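Local coordinates for protein leucine aminopeptidase 2, chloroplastic (Streptomyces sp. BC16019, PDB 5LHJ) that is a manganese-binding M17-family metalloaminopeptidase of bottromycin maturation that probably removes amino acids from peptide N-termini, at residues A[192-200]-A[236-244]; A[222-232]-A[326-334]. All coordinates share one frame; numbering follows the deposited sequence.

Interaction 1 of 2, residues A[192-200]-A[236-244]; sequences TPPAFADRI and EPPRYVELT
T192 and E236 open a helix-on-sheet contact of the mixed alpha/beta catalytic domain of an M17 aminopeptidase: helix 193-200 lies over strand 239-244, their segment axes 8.5 Å apart and nearly parallel at 16°. T192 is the N-cap, and OG1 accepts the backbone N-H of A195 because a chi1 of 60° tucks it between the backbone N and the carbonyl carbon. That leaves CG2 to rest 3.7 Å from CD of E236, the two side chains crossing at about a right angle, while a water held by OG1 reaches E236 OE1 only weakly. P193 sets its ring against the turn before the strand, with CB 3.5 Å from the carbonyl O of P237, a buried oxygen that finds no hydrogen-bond partner in the model. P194 does more. Its CG touches CG of P237 and also sits over one face of the R239 guanidinium, towards the rim of that group. In R239 a chi1 of -66° lays CG against the carbonyl O of P193, and a bend at chi2 then folds the head back across P194. There NH1 donates to P238 O from above the carbonyl plane, and NE is joined through one water to P194 O, the water lying in the guanidinium plane. With an alanine here, the P194 ring would probably lose its flat cover and P194 O the water bridge to NE. Further on the contact turns wholly apolar. A197 CB meets V241 CG2 and also touches R239 CG. One turn later I200, which also packs on V292 of helix 286-301, fits its CG2 between V241 CG1, at 3.8 Å, and L243 CD2, at 3.9 Å.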
loop_
_atom_site.group_PDB
_atom_site.type_symbol
_atom_site.label_atom_id
_atom_site.label_comp_id
_atom_site.label_asym_id
_atom_site.label_seq_id
_atom_site.Cartn_x
_atom_site.Cartn_y
_atom_site.Cartn_z
ATOM N N THR A 192 -5.781 18.336 27.633
ATOM C CA THR A 192 -4.794 17.330 28.034
ATOM C C THR A 192 -5.383 16.518 29.192
ATOM O O THR A 192 -6.389 16.936 29.787
ATOM C CB THR A 192 -3.508 18.005 28.517
ATOM O OG1 THR A 192 -3.818 18.852 29.636
ATOM C CG2 THR A 192 -2.890 18.838 27.404
ATOM N N PRO A 193 -4.751 15.388 29.559
ATOM C CA PRO A 193 -5.289 14.673 30.725
ATOM C C PRO A 193 -5.356 15.521 32.012
ATOM O O PRO A 193 -6.405 15.515 32.658
ATOM C CB PRO A 193 -4.385 13.440 30.847
ATOM C CG PRO A 193 -3.867 13.234 29.440
ATOM C CD PRO A 193 -3.681 14.619 28.888
ATOM N N PRO A 194 -4.290 16.269 32.357
ATOM C CA PRO A 194 -4.441 17.150 33.535
ATOM C C PRO A 194 -5.527 18.223 33.407
ATOM O O PRO A 194 -6.259 18.481 34.369
ATOM C CB PRO A 194 -3.050 17.797 33.656
ATOM C CG PRO A 194 -2.134 16.776 33.089
ATOM C CD PRO A 194 -2.894 16.286 31.877
ATOM N N ALA A 195 -5.648 18.833 32.230
ATOM C CA ALA A 195 -6.676 19.848 31.986
ATOM C C ALA A 195 -8.091 19.269 32.038
ATOM O O ALA A 195 -9.013 19.880 32.599
ATOM C CB ALA A 195 -6.439 20.525 30.650
ATOM N N PHE A 196 -8.252 18.069 31.477
ATOM C CA PHE A 196 -9.534 17.357 31.521
ATOM C C PHE A 196 -9.923 17.037 32.969
ATOM O O PHE A 196 -11.064 17.283 33.369
ATOM C CB PHE A 196 -9.469 16.104 30.613
ATOM C CG PHE A 196 -10.800 15.464 30.278
ATOM C CD1 PHE A 196 -12.040 16.010 30.634
ATOM C CD2 PHE A 196 -10.795 14.271 29.550
ATOM C CE1 PHE A 196 -13.225 15.369 30.294
ATOM C CE2 PHE A 196 -11.982 13.651 29.187
ATOM C CZ PHE A 196 -13.193 14.195 29.561
ATOM N N ALA A 197 -8.978 16.549 33.766
ATOM C CA ALA A 197 -9.246 16.291 35.184
ATOM C C ALA A 197 -9.686 17.586 35.900
ATOM O O ALA A 197 -10.646 17.569 36.674
ATOM C CB ALA A 197 -8.030 15.687 35.864
ATOM N N ASP A 198 -9.018 18.695 35.598
ATOM C CA ASP A 198 -9.400 20.008 36.160
ATOM C C ASP A 198 -10.819 20.416 35.767
ATOM O O ASP A 198 -11.585 20.923 36.601
ATOM C CB ASP A 198 -8.427 21.107 35.731
ATOM C CG ASP A 198 -7.069 21.021 36.410
ATOM O OD1 ASP A 198 -6.897 20.292 37.409
ATOM O OD2 ASP A 198 -6.147 21.719 35.913
ATOM N N ARG A 199 -11.174 20.199 34.503
ATOM C CA ARG A 199 -12.507 20.537 34.029
ATOM C C ARG A 199 -13.577 19.684 34.732
ATOM O O ARG A 199 -14.639 20.203 35.098
ATOM C CB ARG A 199 -12.589 20.381 32.502
ATOM C CG ARG A 199 -13.913 20.808 31.886
ATOM C CD ARG A 199 -14.056 22.330 31.850
ATOM N NE ARG A 199 -15.323 22.746 31.236
ATOM C CZ ARG A 199 -16.398 23.221 31.880
ATOM N NH1 ARG A 199 -16.412 23.387 33.211
ATOM N NH2 ARG A 199 -17.485 23.551 31.172
ATOM N N ILE A 200 -13.303 18.384 34.921
ATOM C CA ILE A 200 -14.241 17.495 35.619
ATOM C C ILE A 200 -14.430 17.963 37.068
ATOM O O ILE A 200 -15.548 17.988 37.571
ATOM C CB ILE A 200 -13.792 16.017 35.563
ATOM C CG1 ILE A 200 -13.816 15.523 34.106
ATOM C CG2 ILE A 200 -14.697 15.131 36.420
ATOM C CD1 ILE A 200 -13.000 14.255 33.867
ATOM N N GLU A 236 2.597 14.505 28.614
ATOM C CA GLU A 236 1.492 14.760 29.554
ATOM C C GLU A 236 1.297 13.566 30.493
ATOM O O GLU A 236 1.225 12.415 30.043
ATOM C CB GLU A 236 0.195 15.062 28.794
ATOM C CG GLU A 236 0.229 16.330 27.973
ATOM C CD GLU A 236 0.341 17.583 28.816
ATOM O OE1 GLU A 236 -0.133 17.573 29.974
ATOM O OE2 GLU A 236 0.902 18.581 28.329
ATOM N N PRO A 237 1.227 13.810 31.810
ATOM C CA PRO A 237 1.035 12.691 32.721
ATOM C C PRO A 237 -0.436 12.231 32.724
ATOM O O PRO A 237 -1.321 13.054 32.505
ATOM C CB PRO A 237 1.414 13.289 34.078
ATOM C CG PRO A 237 1.032 14.716 33.948
ATOM C CD PRO A 237 1.402 15.083 32.539
ATOM N N PRO A 238 -0.692 10.947 33.007
ATOM C CA PRO A 238 -2.076 10.474 33.072
ATOM C C PRO A 238 -2.780 10.930 34.353
ATOM O O PRO A 238 -2.132 11.446 35.279
ATOM C CB PRO A 238 -1.925 8.951 33.037
ATOM C CG PRO A 238 -0.591 8.704 33.673
ATOM C CD PRO A 238 0.274 9.859 33.247
ATOM N N ARG A 239 -4.102 10.797 34.350
ATOM C CA ARG A 239 -4.960 11.131 35.494
ATOM C C ARG A 239 -6.006 10.047 35.615
ATOM O O ARG A 239 -6.370 9.401 34.622
ATOM C CB ARG A 239 -5.661 12.485 35.283
ATOM C CG ARG A 239 -4.743 13.701 35.241
ATOM C CD ARG A 239 -4.216 14.032 36.632
ATOM N NE ARG A 239 -3.361 15.228 36.704
ATOM C CZ ARG A 239 -2.031 15.248 36.624
ATOM N NH1 ARG A 239 -1.320 14.132 36.413
ATOM N NH2 ARG A 239 -1.386 16.403 36.774
ATOM N N TYR A 240 -6.513 9.855 36.825
ATOM C CA TYR A 240 -7.689 9.024 37.032
ATOM C C TYR A 240 -8.658 9.793 37.909
ATOM O O TYR A 240 -8.256 10.300 38.969
ATOM C CB TYR A 240 -7.309 7.699 37.686
ATOM C CG TYR A 240 -8.475 6.818 37.986
ATOM C CD1 TYR A 240 -9.213 6.231 36.955
ATOM C CD2 TYR A 240 -8.855 6.558 39.301
ATOM C CE1 TYR A 240 -10.308 5.420 37.231
ATOM C CE2 TYR A 240 -9.936 5.742 39.590
ATOM C CZ TYR A 240 -10.660 5.169 38.558
ATOM O OH TYR A 240 -11.729 4.354 38.849
ATOM N N VAL A 241 -9.914 9.871 37.470
ATOM C CA VAL A 241 -10.938 10.662 38.170
ATOM C C VAL A 241 -12.136 9.780 38.519
ATOM O O VAL A 241 -12.632 9.016 37.679
ATOM C CB VAL A 241 -11.400 11.889 37.343
ATOM C CG1 VAL A 241 -12.366 12.761 38.156
ATOM C CG2 VAL A 241 -10.198 12.716 36.919
ATOM N N GLU A 242 -12.606 9.898 39.760
ATOM C CA GLU A 242 -13.858 9.265 40.167
ATOM C C GLU A 242 -14.843 10.359 40.563
ATOM O O GLU A 242 -14.498 11.281 41.312
ATOM C CB GLU A 242 -13.645 8.225 41.279
ATOM C CG GLU A 242 -13.121 6.912 40.709
ATOM C CD GLU A 242 -12.828 5.822 41.727
ATOM O OE1 GLU A 242 -12.744 6.108 42.943
ATOM O OE2 GLU A 242 -12.652 4.661 41.297
ATOM N N LEU A 243 -16.052 10.243 40.030
ATOM C CA LEU A 243 -17.056 11.308 40.059
ATOM C C LEU A 243 -18.330 10.624 40.513
ATOM O O LEU A 243 -18.803 9.728 39.818
ATOM C CB LEU A 243 -17.182 11.900 38.640
ATOM C CG LEU A 243 -18.120 13.064 38.341
ATOM C CD1 LEU A 243 -17.644 14.303 39.068
ATOM C CD2 LEU A 243 -18.197 13.353 36.849
ATOM N N THR A 244 -18.879 10.999 41.672
ATOM C CA THR A 244 -20.022 10.286 42.251
ATOM C C THR A 244 -21.274 11.154 42.497
ATOM O O THR A 244 -21.199 12.199 43.156
ATOM C CB THR A 244 -19.621 9.597 43.570
ATOM O OG1 THR A 244 -18.454 8.796 43.351
ATOM C CG2 THR A 244 -20.732 8.712 44.094
HETATM O O HOH W 1 -1.920 20.511 30.415
HETATM O O HOH W 2 -5.057 17.491 36.915
#

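Interaction 2 of 2, residues A[222-232]-A[326-334]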
loop_
_atom_site.group_PDB
_atom_site.type_symbol
_atom_site.label_atom_id
_atom_site.label_comp_id
_atom_site.label_asym_id
_atom_site.label_seq_id
_atom_site.Cartn_x
_atom_site.Cartn_y
_atom_site.Cartn_z
ATOM N N LEU A 222 -3.019 3.205 43.244
ATOM C CA LEU A 222 -4.243 2.511 42.849
ATOM C C LEU A 222 -3.974 1.270 42.015
ATOM O O LEU A 222 -4.847 0.424 41.896
ATOM C CB LEU A 222 -5.184 3.442 42.087
ATOM C CG LEU A 222 -5.595 4.737 42.774
ATOM C CD1 LEU A 222 -6.670 5.414 41.932
ATOM C CD2 LEU A 222 -6.084 4.486 44.192
ATOM N N GLY A 223 -2.774 1.148 41.455
ATOM C CA GLY A 223 -2.397 -0.064 40.721
ATOM C C GLY A 223 -3.060 -0.198 39.354
ATOM O O GLY A 223 -3.241 -1.325 38.856
ATOM N N LEU A 224 -3.403 0.939 38.745
ATOM C CA LEU A 224 -4.002 0.968 37.399
ATOM C C LEU A 224 -2.859 0.904 36.380
ATOM O O LEU A 224 -2.503 1.901 35.742
ATOM C CB LEU A 224 -4.865 2.224 37.213
ATOM C CG LEU A 224 -5.974 2.443 38.259
ATOM C CD1 LEU A 224 -6.736 3.732 38.018
ATOM C CD2 LEU A 224 -6.933 1.271 38.317
ATOM N N THR A 225 -2.302 -0.298 36.243
ATOM C CA THR A 225 -1.057 -0.530 35.508
ATOM C C THR A 225 -1.188 -0.235 34.027
ATOM O O THR A 225 -0.261 0.273 33.408
ATOM C CB THR A 225 -0.584 -1.991 35.650
ATOM O OG1 THR A 225 -0.725 -2.408 37.014
ATOM C CG2 THR A 225 0.864 -2.134 35.215
ATOM N N GLY A 226 -2.341 -0.579 33.463
ATOM C CA GLY A 226 -2.587 -0.339 32.042
ATOM C C GLY A 226 -2.560 1.145 31.716
ATOM O O GLY A 226 -1.904 1.573 30.767
ATOM N N LEU A 227 -3.253 1.938 32.531
ATOM C CA LEU A 227 -3.277 3.393 32.367
ATOM C C LEU A 227 -1.870 4.007 32.427
ATOM O O LEU A 227 -1.499 4.795 31.555
ATOM C CB LEU A 227 -4.179 4.030 33.434
ATOM C CG LEU A 227 -4.186 5.563 33.520
ATOM C CD1 LEU A 227 -4.663 6.205 32.228
ATOM C CD2 LEU A 227 -5.076 5.980 34.682
ATOM N N THR A 228 -1.098 3.658 33.454
ATOM C CA THR A 228 0.258 4.215 33.607
ATOM C C THR A 228 1.214 3.734 32.484
ATOM O O THR A 228 1.994 4.530 31.983
ATOM C CB THR A 228 0.824 3.989 35.020
ATOM O OG1 THR A 228 0.765 2.620 35.358
ATOM C CG2 THR A 228 0.008 4.727 36.024
ATOM N N ALA A 229 1.094 2.482 32.032
ATOM C CA ALA A 229 1.928 1.975 30.913
ATOM C C ALA A 229 1.638 2.662 29.583
ATOM O O ALA A 229 2.565 3.085 28.862
ATOM C CB ALA A 229 1.757 0.467 30.760
ATOM N N VAL A 230 0.352 2.753 29.251
ATOM C CA VAL A 230 -0.082 3.384 28.007
ATOM C C VAL A 230 0.284 4.871 28.008
ATOM O O VAL A 230 0.756 5.386 27.013
ATOM C CB VAL A 230 -1.592 3.179 27.780
ATOM C CG1 VAL A 230 -2.145 4.132 26.721
ATOM C CG2 VAL A 230 -1.862 1.722 27.409
ATOM N N GLY A 231 0.096 5.532 29.148
ATOM C CA GLY A 231 0.273 6.970 29.241
ATOM C C GLY A 231 1.707 7.454 29.333
ATOM O O GLY A 231 1.947 8.651 29.253
ATOM N N ARG A 232 2.672 6.556 29.519
ATOM C CA ARG A 232 4.028 6.999 29.857
ATOM C C ARG A 232 4.823 7.669 28.733
ATOM O O ARG A 232 5.679 8.508 29.019
ATOM C CB ARG A 232 4.844 5.866 30.461
ATOM C CG ARG A 232 5.387 4.849 29.498
ATOM C CD ARG A 232 6.419 3.994 30.222
ATOM N NE ARG A 232 7.075 3.023 29.356
ATOM C CZ ARG A 232 6.570 1.841 29.004
ATOM N NH1 ARG A 232 5.347 1.461 29.406
ATOM N NH2 ARG A 232 7.293 1.031 28.241
ATOM N N GLY A 326 5.452 -6.202 22.617
ATOM C CA GLY A 326 6.099 -7.293 23.362
ATOM C C GLY A 326 6.119 -7.095 24.867
ATOM O O GLY A 326 6.357 -8.060 25.611
ATOM N N ASP A 327 5.873 -5.869 25.331
ATOM C CA ASP A 327 5.769 -5.615 26.770
ATOM C C ASP A 327 4.597 -6.367 27.368
ATOM O O ASP A 327 3.634 -6.693 26.670
ATOM C CB ASP A 327 5.636 -4.127 27.074
ATOM C CG ASP A 327 6.957 -3.376 26.941
ATOM O OD1 ASP A 327 8.011 -4.022 26.700
ATOM O OD2 ASP A 327 6.928 -2.135 27.086
ATOM N N VAL A 328 4.711 -6.656 28.655
ATOM C CA VAL A 328 3.658 -7.340 29.379
ATOM C C VAL A 328 3.216 -6.441 30.521
ATOM O O VAL A 328 4.052 -5.943 31.299
ATOM C CB VAL A 328 4.109 -8.745 29.855
ATOM C CG1 VAL A 328 3.094 -9.357 30.812
ATOM C CG2 VAL A 328 4.321 -9.656 28.658
ATOM N N VAL A 329 1.902 -6.241 30.614
ATOM C CA VAL A 329 1.277 -5.492 31.695
ATOM C C VAL A 329 0.712 -6.483 32.717
ATOM O O VAL A 329 -0.057 -7.379 32.356
ATOM C CB VAL A 329 0.152 -4.574 31.164
ATOM C CG1 VAL A 329 -0.613 -3.931 32.315
ATOM C CG2 VAL A 329 0.739 -3.522 30.230
ATOM N N ARG A 330 1.092 -6.312 33.984
ATOM C CA ARG A 330 0.500 -7.057 35.095
ATOM C C ARG A 330 -0.589 -6.188 35.725
ATOM O O ARG A 330 -0.302 -5.151 36.326
ATOM C CB ARG A 330 1.580 -7.422 36.123
ATOM C CG ARG A 330 1.088 -8.032 37.436
ATOM C CD ARG A 330 1.174 -9.538 37.525
ATOM N NE ARG A 330 2.440 -10.110 37.047
ATOM C CZ ARG A 330 2.678 -11.420 36.945
ATOM N NH1 ARG A 330 1.757 -12.311 37.320
ATOM N NH2 ARG A 330 3.843 -11.846 36.457
ATOM N N HIS A 331 -1.832 -6.648 35.606
ATOM C CA HIS A 331 -2.995 -5.856 35.989
ATOM C C HIS A 331 -3.288 -5.931 37.482
ATOM O O HIS A 331 -2.675 -6.726 38.220
ATOM C CB HIS A 331 -4.224 -6.309 35.188
ATOM C CG HIS A 331 -4.126 -6.015 33.725
ATOM N ND1 HIS A 331 -4.295 -4.751 33.201
ATOM C CD2 HIS A 331 -3.886 -6.828 32.672
ATOM C CE1 HIS A 331 -4.158 -4.799 31.887
ATOM N NE2 HIS A 331 -3.905 -6.046 31.544
ATOM N N LEU A 332 -4.244 -5.106 37.908
ATOM C CA LEU A 332 -4.702 -5.035 39.311
ATOM C C LEU A 332 -5.237 -6.364 39.876
ATOM O O LEU A 332 -5.150 -6.588 41.095
ATOM C CB LEU A 332 -5.782 -3.940 39.425
ATOM C CG LEU A 332 -6.381 -3.597 40.798
ATOM C CD1 LEU A 332 -5.296 -3.131 41.741
ATOM C CD2 LEU A 332 -7.422 -2.496 40.632
ATOM N N ASP A 333 -5.782 -7.230 39.021
ATOM C CA ASP A 333 -6.255 -8.561 39.422
ATOM C C ASP A 333 -5.174 -9.657 39.349
ATOM O O ASP A 333 -5.481 -10.828 39.552
ATOM C CB ASP A 333 -7.500 -8.992 38.624
ATOM C CG ASP A 333 -7.222 -9.231 37.130
ATOM O OD1 ASP A 333 -6.095 -9.019 36.657
ATOM O OD2 ASP A 333 -8.174 -9.623 36.430
ATOM N N GLY A 334 -3.932 -9.273 39.064
ATOM C CA GLY A 334 -2.819 -10.210 38.955
ATOM C C GLY A 334 -2.637 -10.880 37.604
ATOM O O GLY A 334 -1.622 -11.566 37.398
#
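With chi1 at -44° in the conformer described, one of two, T225 holds OG1 beside its backbone N and swings CG2 anti to that N, and the two branches then do different work on strand 328-330. In this conformer OG1 donates to the carbonyl O of R330 at 2.9 Å, the donor tilted from the carbonyl plane, and CG2 lies 3.7 Å from V329 CG1; both contacts are conditional on it. V329 divides in a matching way. Its chi1 of 173° sends CG1 to T225 and over one face of the H331 ring, and CG2 towards A229 CB one turn along the helix, a looser touch at 4.2 Å. Close approach is possible at G226, whose bare backbone N comes within 3.9 Å of V329 CG1; the N-H itself is bonded to D352 of helix 345-358, which also binds the H331 ring at ND1, while NE2 of that ring pairs with T337. L332 reaches the backbone at 222-223, just ahead of the inverse gamma turn centred on L224: its CD1 stands 3.6 Å from the carbonyl O of L222, and its CB lies against the carbonyl O of G223. At the far end R232 stretches out from CG to NE and presents NH2, edge on, to D327 OD2. This salt bridge is weak at 3.4 Å, its two planes 24° apart, and D327 has a second cationic partner in R324. The third subunit packs against D327, V328 and R330. The result is a short helix packed against the outermost strand, within this chain, of a small three-stranded sheet in the M17 catalytic domain, with G226 about 8 Å from the side chain of E345, seen to bind manganese in this protein though no metal is bound to this chain here.

Interaction 1 belongs to the main mixed sheet and is the larger, at 489 Å² against 348 Å²; it has no direct hydrogen bond across it and ends in a buried aliphatic layer. Interaction 2 lies farther from the chain's centre, on a small separate sheet beside another subunit, and combines V329 packing with a hydroxyl-to-carbonyl bond and a weak salt bridge. The two share no element, yet they meet: Y240, on the opposite side of the strand from helix 193-200, packs against L222, L224 and, from helix 225-231 itself, L227. Strand 239-244 thus touches a helix on each face, and the chemistry of the two contacts follows their place in the fold.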